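Local structure of TqaL (Neurospora crassa, 7EEH) at residues 18-23 and 42-47; 26-31 and 138-143; 122-127 and 163-168; 131-136 and 272-277; 233-238 and 242-247. The protein belongs to the 2OG-Fe dioxygenase family of the cupin clan, whose members are built round a double-stranded beta-helix core, and holds an iron(III) ion. The protein carries 1 engineered substitution. All coordinates share one frame; numbering follows the deposited sequence.

Contact 1. Residues 18-23 and 42-47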
# COMPACT_ATOMS: atom_id res chain seq x y z
N ILE B 18 0.74 5.03 9.80
CA ILE B 18 -0.40 5.56 10.54
C ILE B 18 -1.69 4.98 10.00
O ILE B 18 -2.58 4.59 10.77
CB ILE B 18 -0.40 7.11 10.49
CG1 ILE B 18 0.86 7.65 11.16
CG2 ILE B 18 -1.64 7.65 11.21
CD1 ILE B 18 1.04 9.15 11.02
N ALA B 19 -1.79 4.85 8.68
CA ALA B 19 -3.00 4.27 8.08
C ALA B 19 -3.25 2.87 8.63
O ALA B 19 -4.37 2.53 9.01
CB ALA B 19 -2.86 4.23 6.56
N GLU B 20 -2.21 2.05 8.69
CA GLU B 20 -2.39 0.71 9.22
C GLU B 20 -2.75 0.74 10.71
O GLU B 20 -3.57 -0.05 11.19
CB GLU B 20 -1.10 -0.10 8.96
CG GLU B 20 -1.12 -1.51 9.53
CD GLU B 20 -2.29 -2.34 9.03
OE1 GLU B 20 -2.67 -2.17 7.84
OE2 GLU B 20 -2.82 -3.15 9.83
N ILE B 21 -2.15 1.67 11.46
CA ILE B 21 -2.45 1.77 12.88
C ILE B 21 -3.90 2.20 13.10
O ILE B 21 -4.58 1.69 13.99
CB ILE B 21 -1.46 2.73 13.58
CG1 ILE B 21 -0.06 2.14 13.56
CG2 ILE B 21 -1.93 3.05 15.01
CD1 ILE B 21 1.04 3.14 13.97
N MSE B 22 -4.41 3.06 12.23
CA MSE B 22 -5.84 3.45 12.29
C MSE B 22 -6.73 2.22 12.01
O MSE B 22 -7.76 2.11 12.63
CB MSE B 22 -6.09 4.64 11.37
CG MSE B 22 -5.40 5.89 11.80
SE MSE B 22 -6.01 6.46 13.53
CE MSE B 22 -4.66 6.06 14.69
N LYS B 23 -6.33 1.33 11.11
CA LYS B 23 -7.10 0.10 10.90
C LYS B 23 -7.12 -0.75 12.17
O LYS B 23 -8.17 -1.25 12.59
CB LYS B 23 -6.52 -0.70 9.74
CG LYS B 23 -6.71 -0.04 8.39
CD LYS B 23 -6.05 -0.87 7.31
CE LYS B 23 -6.43 -0.35 5.93
NZ LYS B 23 -5.43 -0.78 4.91
N VAL B 42 6.96 -4.65 13.42
CA VAL B 42 8.24 -4.08 12.99
C VAL B 42 8.07 -2.98 11.94
O VAL B 42 8.59 -1.88 12.15
CB VAL B 42 9.20 -5.19 12.54
CG1 VAL B 42 10.34 -4.58 11.74
CG2 VAL B 42 9.76 -5.92 13.74
N PRO B 43 7.35 -3.20 10.83
CA PRO B 43 7.21 -2.10 9.86
C PRO B 43 6.44 -0.91 10.39
O PRO B 43 6.72 0.22 9.99
CB PRO B 43 6.50 -2.76 8.67
CG PRO B 43 5.85 -3.95 9.22
CD PRO B 43 6.68 -4.42 10.35
N LEU B 44 5.50 -1.11 11.32
CA LEU B 44 4.82 0.03 11.93
C LEU B 44 5.80 0.87 12.75
O LEU B 44 5.80 2.11 12.64
CB LEU B 44 3.66 -0.45 12.81
CG LEU B 44 2.59 -1.25 12.05
CD1 LEU B 44 1.45 -1.65 12.95
CD2 LEU B 44 2.08 -0.44 10.89
N LEU B 45 6.62 0.23 13.58
CA LEU B 45 7.56 0.99 14.40
C LEU B 45 8.61 1.68 13.54
O LEU B 45 8.98 2.82 13.80
CB LEU B 45 8.23 0.07 15.43
CG LEU B 45 7.31 -0.56 16.48
CD1 LEU B 45 8.12 -1.17 17.64
CD2 LEU B 45 6.31 0.44 17.01
N LEU B 46 9.11 0.99 12.50
CA LEU B 46 10.02 1.64 11.56
C LEU B 46 9.37 2.88 10.95
O LEU B 46 9.98 3.95 10.90
CB LEU B 46 10.42 0.66 10.46
CG LEU B 46 11.36 -0.48 10.88
CD1 LEU B 46 11.53 -1.49 9.77
CD2 LEU B 46 12.70 0.09 11.27
N GLY B 47 8.13 2.74 10.49
CA GLY B 47 7.44 3.87 9.90
C GLY B 47 7.30 5.03 10.85
O GLY B 47 7.30 6.18 10.42

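Contact 2. Residues 26-31 and 138-143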
# COMPACT_ATOMS: atom_id res chain seq x y z
N SER B 26 -9.58 0.64 14.66
CA SER B 26 -10.97 0.27 14.40
C SER B 26 -11.28 -1.13 14.90
O SER B 26 -12.36 -1.38 15.46
CB SER B 26 -11.28 0.36 12.90
OG SER B 26 -11.34 1.71 12.51
N LYS B 27 -10.33 -2.06 14.73
CA LYS B 27 -10.51 -3.42 15.23
C LYS B 27 -10.52 -3.45 16.75
O LYS B 27 -11.26 -4.23 17.36
CB LYS B 27 -9.40 -4.31 14.67
CG LYS B 27 -9.57 -5.80 14.94
CD LYS B 27 -8.56 -6.64 14.13
CE LYS B 27 -7.17 -6.67 14.77
NZ LYS B 27 -6.15 -7.36 13.91
N TYR B 28 -9.71 -2.60 17.38
CA TYR B 28 -9.73 -2.47 18.83
C TYR B 28 -11.07 -1.94 19.33
O TYR B 28 -11.61 -2.45 20.32
CB TYR B 28 -8.60 -1.53 19.26
CG TYR B 28 -8.32 -1.41 20.74
CD1 TYR B 28 -8.01 -2.53 21.51
CD2 TYR B 28 -8.27 -0.17 21.34
CE1 TYR B 28 -7.70 -2.41 22.85
CE2 TYR B 28 -7.97 -0.03 22.69
CZ TYR B 28 -7.68 -1.15 23.44
OH TYR B 28 -7.36 -0.99 24.77
N ILE B 29 -11.61 -0.91 18.68
CA ILE B 29 -12.93 -0.41 19.06
C ILE B 29 -13.97 -1.52 18.97
O ILE B 29 -14.81 -1.69 19.86
CB ILE B 29 -13.32 0.79 18.18
CG1 ILE B 29 -12.44 1.99 18.53
CG2 ILE B 29 -14.82 1.16 18.37
CD1 ILE B 29 -12.43 3.06 17.46
N THR B 30 -13.90 -2.32 17.91
CA THR B 30 -14.89 -3.38 17.70
C THR B 30 -14.72 -4.51 18.70
O THR B 30 -15.69 -4.97 19.30
CB THR B 30 -14.80 -3.91 16.27
OG1 THR B 30 -15.19 -2.87 15.37
CG2 THR B 30 -15.73 -5.09 16.08
N ASN B 31 -13.48 -4.96 18.90
CA ASN B 31 -13.25 -6.18 19.67
C ASN B 31 -12.84 -5.94 21.11
O ASN B 31 -12.87 -6.89 21.90
CB ASN B 31 -12.19 -7.04 18.98
CG ASN B 31 -12.65 -7.55 17.64
OD1 ASN B 31 -13.84 -7.82 17.44
ND2 ASN B 31 -11.71 -7.69 16.71
N GLY B 138 -0.53 5.47 22.12
CA GLY B 138 -1.30 6.71 22.24
C GLY B 138 -2.20 6.94 21.05
O GLY B 138 -3.35 7.37 21.20
N MSE B 139 -1.69 6.63 19.87
CA MSE B 139 -2.44 6.79 18.60
C MSE B 139 -3.69 5.91 18.60
O MSE B 139 -4.69 6.38 18.21
CB MSE B 139 -1.58 6.44 17.38
CG MSE B 139 -0.62 7.51 16.98
SE MSE B 139 0.20 7.04 15.31
CE MSE B 139 -1.20 6.24 14.35
N ILE B 140 -3.59 4.68 19.07
CA ILE B 140 -4.72 3.76 19.08
C ILE B 140 -5.74 4.16 20.15
O ILE B 140 -6.94 4.30 19.87
CB ILE B 140 -4.23 2.32 19.28
CG1 ILE B 140 -3.47 1.85 18.05
CG2 ILE B 140 -5.41 1.39 19.58
CD1 ILE B 140 -2.91 0.47 18.19
N CYS B 141 -5.28 4.38 21.38
CA CYS B 141 -6.21 4.58 22.49
C CYS B 141 -6.90 5.94 22.42
O CYS B 141 -8.00 6.09 22.95
CB CYS B 141 -5.47 4.42 23.82
SG CYS B 141 -4.85 2.76 24.03
N HIS B 142 -6.25 6.92 21.80
CA HIS B 142 -6.81 8.26 21.65
C HIS B 142 -8.20 8.22 21.03
O HIS B 142 -8.38 7.65 19.95
CB HIS B 142 -5.87 9.10 20.77
CG HIS B 142 -6.30 10.52 20.58
ND1 HIS B 142 -6.09 11.21 19.40
CD2 HIS B 142 -6.91 11.38 21.42
CE1 HIS B 142 -6.56 12.43 19.53
NE2 HIS B 142 -7.07 12.57 20.74
N GLY B 143 -9.16 8.82 21.72
CA GLY B 143 -10.52 8.92 21.22
C GLY B 143 -11.38 7.69 21.39
O GLY B 143 -12.57 7.74 21.05

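Contact 3. Residues 122-127 and 163-168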
# COMPACT_ATOMS: atom_id res chain seq x y z
N ASP B 122 17.81 5.95 30.56
CA ASP B 122 17.87 6.45 29.19
C ASP B 122 18.08 5.31 28.19
O ASP B 122 17.62 5.40 27.04
CB ASP B 122 18.98 7.50 29.06
CG ASP B 122 18.53 8.88 29.49
OD1 ASP B 122 17.31 9.10 29.66
OD2 ASP B 122 19.40 9.77 29.66
N GLU B 123 18.75 4.23 28.62
CA GLU B 123 18.95 3.07 27.75
C GLU B 123 17.64 2.63 27.11
O GLU B 123 17.60 2.31 25.92
CB GLU B 123 19.56 1.90 28.53
CG GLU B 123 20.00 0.77 27.62
CD GLU B 123 20.41 -0.50 28.35
OE1 GLU B 123 20.51 -0.48 29.60
OE2 GLU B 123 20.62 -1.52 27.66
N LEU B 124 16.55 2.60 27.88
CA LEU B 124 15.25 2.22 27.35
C LEU B 124 14.51 3.43 26.78
O LEU B 124 14.12 3.42 25.61
CB LEU B 124 14.39 1.53 28.42
CG LEU B 124 12.99 1.09 27.95
CD1 LEU B 124 13.09 0.14 26.77
CD2 LEU B 124 12.21 0.44 29.07
N GLN B 125 14.32 4.47 27.60
CA GLN B 125 13.39 5.53 27.22
C GLN B 125 13.90 6.41 26.08
O GLN B 125 13.10 7.11 25.47
CB GLN B 125 13.03 6.39 28.44
CG GLN B 125 14.14 7.31 28.95
CD GLN B 125 13.60 8.37 29.90
OE1 GLN B 125 12.41 8.38 30.21
NE2 GLN B 125 14.48 9.24 30.38
N LEU B 126 15.20 6.40 25.77
CA LEU B 126 15.66 7.09 24.57
C LEU B 126 15.81 6.15 23.37
O LEU B 126 16.22 6.59 22.29
CB LEU B 126 16.98 7.82 24.84
CG LEU B 126 16.95 8.89 25.95
CD1 LEU B 126 18.25 9.72 25.97
CD2 LEU B 126 15.73 9.79 25.84
N ASN B 127 15.51 4.88 23.54
CA ASN B 127 15.47 3.94 22.43
C ASN B 127 14.30 4.30 21.51
O ASN B 127 13.16 4.39 21.97
CB ASN B 127 15.35 2.52 22.99
CG ASN B 127 15.28 1.46 21.93
OD1 ASN B 127 14.36 1.45 21.10
ND2 ASN B 127 16.23 0.54 21.95
N LEU B 163 4.96 2.28 33.05
CA LEU B 163 5.63 1.30 32.21
C LEU B 163 6.61 0.47 33.04
O LEU B 163 7.50 1.03 33.69
CB LEU B 163 6.36 1.98 31.06
CG LEU B 163 6.92 0.80 30.26
CD1 LEU B 163 6.19 0.47 29.01
CD2 LEU B 163 8.45 0.89 30.08
N PHE B 164 6.45 -0.85 33.00
CA PHE B 164 7.40 -1.79 33.61
C PHE B 164 8.14 -2.56 32.53
O PHE B 164 7.52 -3.16 31.64
CB PHE B 164 6.71 -2.78 34.53
CG PHE B 164 6.24 -2.19 35.82
CD1 PHE B 164 5.10 -1.43 35.87
CD2 PHE B 164 6.94 -2.42 37.00
CE1 PHE B 164 4.66 -0.88 37.07
CE2 PHE B 164 6.51 -1.88 38.20
CZ PHE B 164 5.36 -1.11 38.23
N ASN B 165 9.46 -2.60 32.63
CA ASN B 165 10.29 -3.51 31.86
C ASN B 165 10.64 -4.65 32.81
O ASN B 165 11.28 -4.42 33.84
CB ASN B 165 11.51 -2.78 31.33
CG ASN B 165 12.38 -3.63 30.44
OD1 ASN B 165 12.09 -4.81 30.17
ND2 ASN B 165 13.44 -3.04 29.94
N LEU B 166 10.17 -5.86 32.51
CA LEU B 166 10.09 -6.93 33.51
C LEU B 166 10.66 -8.22 32.95
O LEU B 166 10.22 -8.70 31.90
CB LEU B 166 8.63 -7.14 33.96
CG LEU B 166 8.31 -8.41 34.76
CD1 LEU B 166 9.01 -8.37 36.10
CD2 LEU B 166 6.82 -8.58 34.97
N ARG B 167 11.63 -8.80 33.66
CA ARG B 167 12.12 -10.14 33.37
C ARG B 167 11.68 -11.06 34.50
O ARG B 167 12.06 -10.86 35.66
CB ARG B 167 13.65 -10.16 33.22
CG ARG B 167 14.27 -11.54 33.37
CD ARG B 167 15.74 -11.55 32.96
NE ARG B 167 15.92 -11.19 31.56
CZ ARG B 167 17.10 -10.94 31.00
NH1 ARG B 167 18.22 -11.02 31.73
NH2 ARG B 167 17.17 -10.61 29.72
N THR B 168 10.84 -12.05 34.18
CA THR B 168 10.48 -13.05 35.17
C THR B 168 11.46 -14.21 35.09
O THR B 168 12.06 -14.46 34.04
CB THR B 168 9.04 -13.56 34.96
OG1 THR B 168 8.94 -14.22 33.70
CG2 THR B 168 8.05 -12.39 35.02

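Contact 4. Residues 131-136 and 272-277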
# COMPACT_ATOMS: atom_id res chain seq x y z
N GLN B 131 10.25 4.32 22.04
CA GLN B 131 9.46 5.53 21.83
C GLN B 131 8.35 5.29 20.81
O GLN B 131 7.23 5.76 20.99
CB GLN B 131 10.35 6.70 21.40
CG GLN B 131 11.40 7.09 22.46
CD GLN B 131 12.23 8.31 22.07
OE1 GLN B 131 12.30 8.68 20.90
NE2 GLN B 131 12.84 8.94 23.06
N ALA B 132 8.66 4.57 19.74
CA ALA B 132 7.63 4.25 18.75
C ALA B 132 6.52 3.43 19.38
O ALA B 132 5.34 3.60 19.04
CB ALA B 132 8.24 3.50 17.57
N LEU B 133 6.86 2.55 20.34
CA LEU B 133 5.82 1.78 21.03
C LEU B 133 4.88 2.69 21.80
O LEU B 133 3.67 2.47 21.80
CB LEU B 133 6.44 0.75 21.96
CG LEU B 133 6.82 -0.59 21.32
CD1 LEU B 133 7.65 -1.44 22.29
CD2 LEU B 133 5.58 -1.36 20.84
N LEU B 134 5.41 3.72 22.47
CA LEU B 134 4.55 4.67 23.18
C LEU B 134 3.66 5.42 22.21
O LEU B 134 2.46 5.60 22.46
CB LEU B 134 5.40 5.66 23.98
CG LEU B 134 5.99 5.20 25.32
CD1 LEU B 134 6.95 6.26 25.82
CD2 LEU B 134 4.89 4.95 26.35
N VAL B 135 4.23 5.91 21.11
CA VAL B 135 3.43 6.63 20.12
C VAL B 135 2.33 5.72 19.58
O VAL B 135 1.17 6.12 19.48
CB VAL B 135 4.34 7.18 19.00
CG1 VAL B 135 3.54 7.87 17.95
CG2 VAL B 135 5.35 8.18 19.59
N PHE B 136 2.70 4.49 19.23
CA PHE B 136 1.72 3.51 18.75
C PHE B 136 0.53 3.41 19.68
O PHE B 136 -0.63 3.50 19.25
CB PHE B 136 2.41 2.14 18.61
CG PHE B 136 1.48 0.97 18.32
CD1 PHE B 136 1.13 0.64 17.01
CD2 PHE B 136 1.03 0.15 19.34
CE1 PHE B 136 0.34 -0.47 16.74
CE2 PHE B 136 0.24 -0.96 19.09
CZ PHE B 136 -0.11 -1.27 17.77
N LEU B 272 7.67 -5.63 28.04
CA LEU B 272 7.30 -4.26 28.39
C LEU B 272 5.81 -4.28 28.72
O LEU B 272 5.01 -4.80 27.93
CB LEU B 272 7.60 -3.29 27.24
CG LEU B 272 9.08 -3.14 26.87
CD1 LEU B 272 9.22 -2.35 25.58
CD2 LEU B 272 9.85 -2.47 28.02
N ILE B 273 5.44 -3.74 29.88
CA ILE B 273 4.05 -3.73 30.33
C ILE B 273 3.64 -2.28 30.55
O ILE B 273 4.19 -1.60 31.42
CB ILE B 273 3.84 -4.56 31.61
CG1 ILE B 273 4.32 -6.00 31.38
CG2 ILE B 273 2.37 -4.54 32.02
CD1 ILE B 273 4.42 -6.81 32.63
N PHE B 274 2.69 -1.80 29.73
CA PHE B 274 2.21 -0.42 29.76
C PHE B 274 0.85 -0.41 30.43
O PHE B 274 -0.10 -0.99 29.90
CB PHE B 274 2.07 0.17 28.35
CG PHE B 274 3.32 0.09 27.48
CD1 PHE B 274 3.72 -1.11 26.93
CD2 PHE B 274 4.04 1.23 27.17
CE1 PHE B 274 4.84 -1.19 26.11
CE2 PHE B 274 5.17 1.18 26.35
CZ PHE B 274 5.57 -0.05 25.82
N PHE B 275 0.73 0.27 31.58
CA PHE B 275 -0.55 0.45 32.28
C PHE B 275 -0.97 1.91 32.11
O PHE B 275 -0.37 2.79 32.74
CB PHE B 275 -0.46 0.14 33.76
CG PHE B 275 -0.06 -1.28 34.11
CD1 PHE B 275 -0.95 -2.32 33.98
CD2 PHE B 275 1.19 -1.54 34.67
CE1 PHE B 275 -0.60 -3.62 34.36
CE2 PHE B 275 1.55 -2.83 35.05
CZ PHE B 275 0.65 -3.87 34.90
N THR B 276 -2.01 2.17 31.31
CA THR B 276 -2.40 3.54 30.98
C THR B 276 -3.81 3.85 31.49
O THR B 276 -4.76 3.11 31.20
CB THR B 276 -2.31 3.78 29.47
OG1 THR B 276 -0.94 3.64 29.05
CG2 THR B 276 -2.79 5.20 29.13
N ARG B 277 -3.95 4.96 32.23
CA ARG B 277 -5.25 5.35 32.77
C ARG B 277 -5.36 6.87 32.85
O ARG B 277 -4.36 7.59 32.80
CB ARG B 277 -5.48 4.75 34.16
CG ARG B 277 -4.43 5.19 35.21
CD ARG B 277 -4.92 4.89 36.63
NE ARG B 277 -3.88 5.12 37.65
CZ ARG B 277 -3.48 6.33 38.05
NH1 ARG B 277 -4.01 7.43 37.53
NH2 ARG B 277 -2.55 6.44 38.99

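Contact 5. Residues 233-238 and 242-247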
# COMPACT_ATOMS: atom_id res chain seq x y z
N SER B 233 -10.76 -14.60 24.69
CA SER B 233 -9.59 -14.67 23.84
C SER B 233 -8.52 -15.49 24.54
O SER B 233 -8.47 -15.55 25.77
CB SER B 233 -9.06 -13.27 23.51
OG SER B 233 -8.18 -13.34 22.41
N ARG B 234 -7.66 -16.11 23.74
CA ARG B 234 -6.47 -16.81 24.21
C ARG B 234 -5.31 -16.38 23.33
O ARG B 234 -5.39 -16.44 22.11
CB ARG B 234 -6.65 -18.34 24.14
CG ARG B 234 -5.45 -19.17 24.61
CD ARG B 234 -4.42 -19.40 23.48
NE ARG B 234 -3.46 -20.45 23.80
CZ ARG B 234 -2.31 -20.63 23.14
NH1 ARG B 234 -1.98 -19.83 22.14
NH2 ARG B 234 -1.50 -21.61 23.50
N VAL B 235 -4.22 -15.96 23.96
CA VAL B 235 -3.09 -15.40 23.24
C VAL B 235 -1.79 -15.84 23.90
O VAL B 235 -1.75 -16.14 25.10
CB VAL B 235 -3.22 -13.87 23.17
CG1 VAL B 235 -2.64 -13.21 24.39
CG2 VAL B 235 -2.56 -13.40 21.96
N GLN B 236 -0.71 -15.88 23.10
CA GLN B 236 0.59 -16.30 23.61
C GLN B 236 1.70 -15.54 22.90
O GLN B 236 1.96 -15.78 21.72
CB GLN B 236 0.78 -17.81 23.43
CG GLN B 236 2.05 -18.33 24.09
CD GLN B 236 2.40 -19.73 23.65
OE1 GLN B 236 2.28 -20.08 22.48
NE2 GLN B 236 2.82 -20.56 24.60
N HIS B 237 2.38 -14.64 23.62
CA HIS B 237 3.55 -14.00 23.03
C HIS B 237 4.64 -15.04 22.80
O HIS B 237 4.92 -15.86 23.68
CB HIS B 237 4.10 -12.91 23.94
CG HIS B 237 3.09 -11.89 24.39
ND1 HIS B 237 2.10 -12.18 25.30
CD2 HIS B 237 2.99 -10.57 24.12
CE1 HIS B 237 1.41 -11.08 25.56
NE2 HIS B 237 1.94 -10.09 24.86
N ARG B 238 5.25 -15.01 21.62
CA ARG B 238 6.37 -15.90 21.33
C ARG B 238 7.50 -15.25 20.55
O ARG B 238 8.62 -15.76 20.58
CB ARG B 238 5.90 -17.15 20.56
CG ARG B 238 4.53 -17.67 20.97
CD ARG B 238 3.91 -18.58 19.91
NE ARG B 238 4.88 -19.49 19.34
CZ ARG B 238 4.60 -20.70 18.88
NH1 ARG B 238 3.35 -21.14 18.92
NH2 ARG B 238 5.56 -21.46 18.37
N ASP B 242 5.71 -9.20 19.54
CA ASP B 242 4.34 -9.62 19.81
C ASP B 242 3.71 -8.70 20.85
O ASP B 242 4.29 -8.49 21.93
CB ASP B 242 4.31 -11.07 20.31
CG ASP B 242 4.43 -12.11 19.17
OD1 ASP B 242 4.45 -11.74 17.97
OD2 ASP B 242 4.48 -13.31 19.50
N THR B 243 2.53 -8.17 20.54
CA THR B 243 1.91 -7.12 21.36
C THR B 243 0.42 -7.38 21.53
O THR B 243 -0.31 -7.55 20.55
CB THR B 243 2.11 -5.73 20.73
OG1 THR B 243 3.50 -5.36 20.78
CG2 THR B 243 1.33 -4.68 21.50
N LEU B 244 -0.02 -7.42 22.79
CA LEU B 244 -1.43 -7.50 23.16
C LEU B 244 -1.85 -6.16 23.76
O LEU B 244 -1.17 -5.65 24.66
CB LEU B 244 -1.65 -8.61 24.19
CG LEU B 244 -3.06 -8.65 24.79
CD1 LEU B 244 -4.07 -9.10 23.73
CD2 LEU B 244 -3.11 -9.53 26.04
N LEU B 245 -2.96 -5.61 23.28
CA LEU B 245 -3.55 -4.40 23.85
C LEU B 245 -5.00 -4.71 24.22
O LEU B 245 -5.72 -5.31 23.42
CB LEU B 245 -3.48 -3.24 22.85
CG LEU B 245 -4.16 -1.91 23.18
CD1 LEU B 245 -3.42 -1.23 24.31
CD2 LEU B 245 -4.14 -1.03 21.94
N LEU B 246 -5.43 -4.32 25.42
CA LEU B 246 -6.78 -4.67 25.87
C LEU B 246 -7.39 -3.51 26.66
O LEU B 246 -6.69 -2.77 27.34
CB LEU B 246 -6.79 -5.94 26.73
CG LEU B 246 -5.97 -6.03 28.02
CD1 LEU B 246 -6.72 -5.45 29.22
CD2 LEU B 246 -5.60 -7.47 28.28
N VAL B 247 -8.71 -3.38 26.55
CA VAL B 247 -9.47 -2.41 27.34
C VAL B 247 -9.65 -3.01 28.73
O VAL B 247 -10.35 -4.00 28.89
CB VAL B 247 -10.81 -2.08 26.69
CG1 VAL B 247 -11.64 -1.12 27.60
CG2 VAL B 247 -10.59 -1.47 25.31

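Contact 1. Residues 18-23 and 42-47
Both methyls of Leu44 touch helix 12-31, meeting the successive residues Glu20 and Ile21. The motif is a helix-helix pair from the N-terminal part of the chain, in which helix 12-31 packs against helix 38-48 through side chains, with strand 33-36 on the connection between them. The CA atoms of Ile21 and Leu44 are 7.5 Å apart, and the two segments together bury 136 Å² against each other, so this is a small interface resting on few atoms. No hydrogen bond crosses it; the contact is made by carbon atoms.

The two methyls of Leu44 have separate tasks. Its CD1 approaches CG1 of Ile21 at 4.1 Å, and these two side chains slide past each other in opposite directions, alongside rather than end to end. Ile21 reaches this place because CG1 lies beside its own backbone N, opposite the carbonyl carbon (chi1 -67°). Glu20 instead crosses Leu44 at about a right angle and offers the aliphatic root of its chain. A bend at chi2 (57°) then swings the carboxylate back from the leucine, leaving methylene groups to face it.

On the flank of helix 12-31 away from Leu44, Ile18 and the selenomethionine Met22 pack on Tyr15 of a second subunit. Within its own chain, Ile21 also touches Met139 and Ile140 of helix 128-141. CD2 of Leu44 sits over the CB-CG bond of Glu20, 3.7 Å from Glu20 CB and 3.6 Å from Glu20 CG.

Contact 2. Residues 26-31 and 138-143
A sulfur-aromatic contact marks this helix pair: SG of Cys141 lies 5.5 Å from the centroid of the Tyr28 ring, 57° off the ring normal, an oblique approach. The nearest ring atom to it is CE2 of Tyr28, 4.4 Å from Cys141 SG, so the sulfur flanks the ring loosely. Closer packing comes from Ile140, whose CG2 methyl stands 3.7 Å from CD2 of Tyr28, again obliquely to the ring. The two side chains cross at about a right angle. Tyr28 can extend across the gap because its CG is turned opposite the backbone N (chi1 -172°), carrying the ring out from helix 12-31 toward the last turn of the other helix. The ring thus lies against two successive residues, and 116 Å² of surface is buried in all.

The phenol oxygen is held elsewhere: Tyr28 OH is hydrogen-bonded to ND1 of His190, which ties the far end of the ring to the start of strand 190-199. Near the end of the first helix, Ser26 O accepts two bonds from one residue, Thr30 N at 3.0 Å and Thr30 OG1 at 3.2 Å, arriving from opposite faces of the carbonyl plane.

Helix 12-31 and the end of helix 128-141 here close over one margin of the large antiparallel sheet, where Tyr28 and Ile140 both rest on Ile34 of strand 33-36 and on Leu245 of strand 243-247.

Contact 3. Residues 122-127 and 163-168
Leu163 opens the contact from strand 158-170, reaching toward Leu124 tip to tip, with CD2 of Leu163 3.9 Å from CD2 of Leu124. Phe164, next along the strand, points its side chain away, as expected from the alternation of side chains along a beta strand. Asn165 turns back toward the helix, and its CB lies 4.0 Å from the same CD2 of Leu124, the two side chains crossing obliquely. One methyl of Leu124 therefore serves both strand residues; its CG lies opposite the backbone N (chi1 180°), which projects the branch toward the strand. Beyond this point the strand draws off from the short helix, and Arg167 forms a salt bridge through NE with OD1 of Asp270.

The helical turn is braced from within. Gln125 NE2 donates to OD1 of Asp122 over 2.9 Å, almost straight at 177°, with the acceptor in the amide plane. Asn127 then occupies the N-cap position of the following helix, where its OD1 accepts from Phe130 N.

Helix 122-125 thus packs on the helix-covered face of the large cupin sheet: strand 158-170 runs between strands 74-84 and 267-277, while Phe130 of helix 128-141 touches both Leu124 and Leu163.

Contact 4. Residues 131-136 and 272-277
Phe274 projects from strand 267-277 as a broad bump, and the hollow it enters is the one between Leu133 and Leu134 on helix 128-141. The ring is engaged along its CD2-CE2 edge and at CZ. CD2 of Leu134 comes to the edge, close to the ring plane, 3.8 Å from CE2 and 3.9 Å from CD2 of Phe274. CZ of the same ring lies 4.0 Å from CB of Leu133, which approaches obliquely. Phe274 CG is placed beside its backbone N and opposite the carbonyl carbon (chi1 -54°), which brings the CD2-CE2 edge and CZ up to the helix.

The helix answers with a bump of its own. Leu133 fits the notch between Leu272 and Phe274, its CB against the phenylalanine and its CD1 3.8 Å from CD1 of Leu272. This is helix-on-sheet packing of the double-stranded beta-helix fold: the short axes approach to 11.2 Å and run 35° apart, in broadly the same direction. Alternation along the strand sends Leu272 and Phe274 to the helix, whereas Ile273 and Phe275 face the other side of the sheet. There the CG2 methyl of Ile273 sits 3.4 Å above one face of the Phe275 ring, toward its rim, and Phe275 packs on Asp186, a ligand of the iron.

Behind the helical bumps, Leu133 also meets Leu45 of helix 38-48. Leu163 of strand 158-170 and Met192 of strand 190-199 lie beside Phe274.

Contact 5. Residues 233-238 and 242-247
Asp242 grips the backbone of Arg238: Arg238 N donates to OD2 of Asp242 over 2.8 Å at 173°, meeting the oxygen on its anti side, 15° out of the carboxylate plane. Next to this bond, the imidazole of His237 presents an edge to the second segment, CD2 lying 3.3 Å from the carbonyl oxygen of Asp242 and close to the ring plane. The ring also crosses Leu244 at about a right angle, with NE2 of His237 3.9 Å from CB of Leu244. Further back, CG1 of Val235 touches CD2 of Leu244 at 4.1 Å.

A second shell fixes these groups. Asp242 OD2 also accepts from His239 N, so it takes two successive backbone N-H groups at the start of the turn, while OD1 accepts from Gly38 N. NE2 of His237 is hydrogen-bonded to Thr193 O, which would restrain rotation of the imidazole.

The touching parts run 157° apart, and the turn leads from a small sheet into the large sheet of the cupin (double-stranded beta-helix) fold: strand 231-236 edges the three-stranded one beside strand 209-213, while strand 243-247 lies between strands 33-36 and 190-199, and Phe35 packs against both Val235 and Leu244.

How the contacts relate
Helix 128-141 connects three of the contacts: contacts 2 and 4 lie on it, and contact 1 leans on it, with Leu44 CD1 4.1 Å from Phe136 CE1. Contacts 3 and 4 occupy neighbouring strands of the large sheet, joined by a probable hydrogen bond of 2.8 Å between Phe164 O and Ile273 N. Contact 2 meets contact 5 where Ile140 CG2 comes within 3.6 Å of Leu245 CD2. The iron(III) ion, bound by His184, Asp186 and His253, is approached in steps: side chains lie from it at about 9 Å (Leu244, contact 5), 11 Å (Phe274, contact 4), 13 Å (Tyr28, contact 2) and 14 Å (Leu163, contact 3).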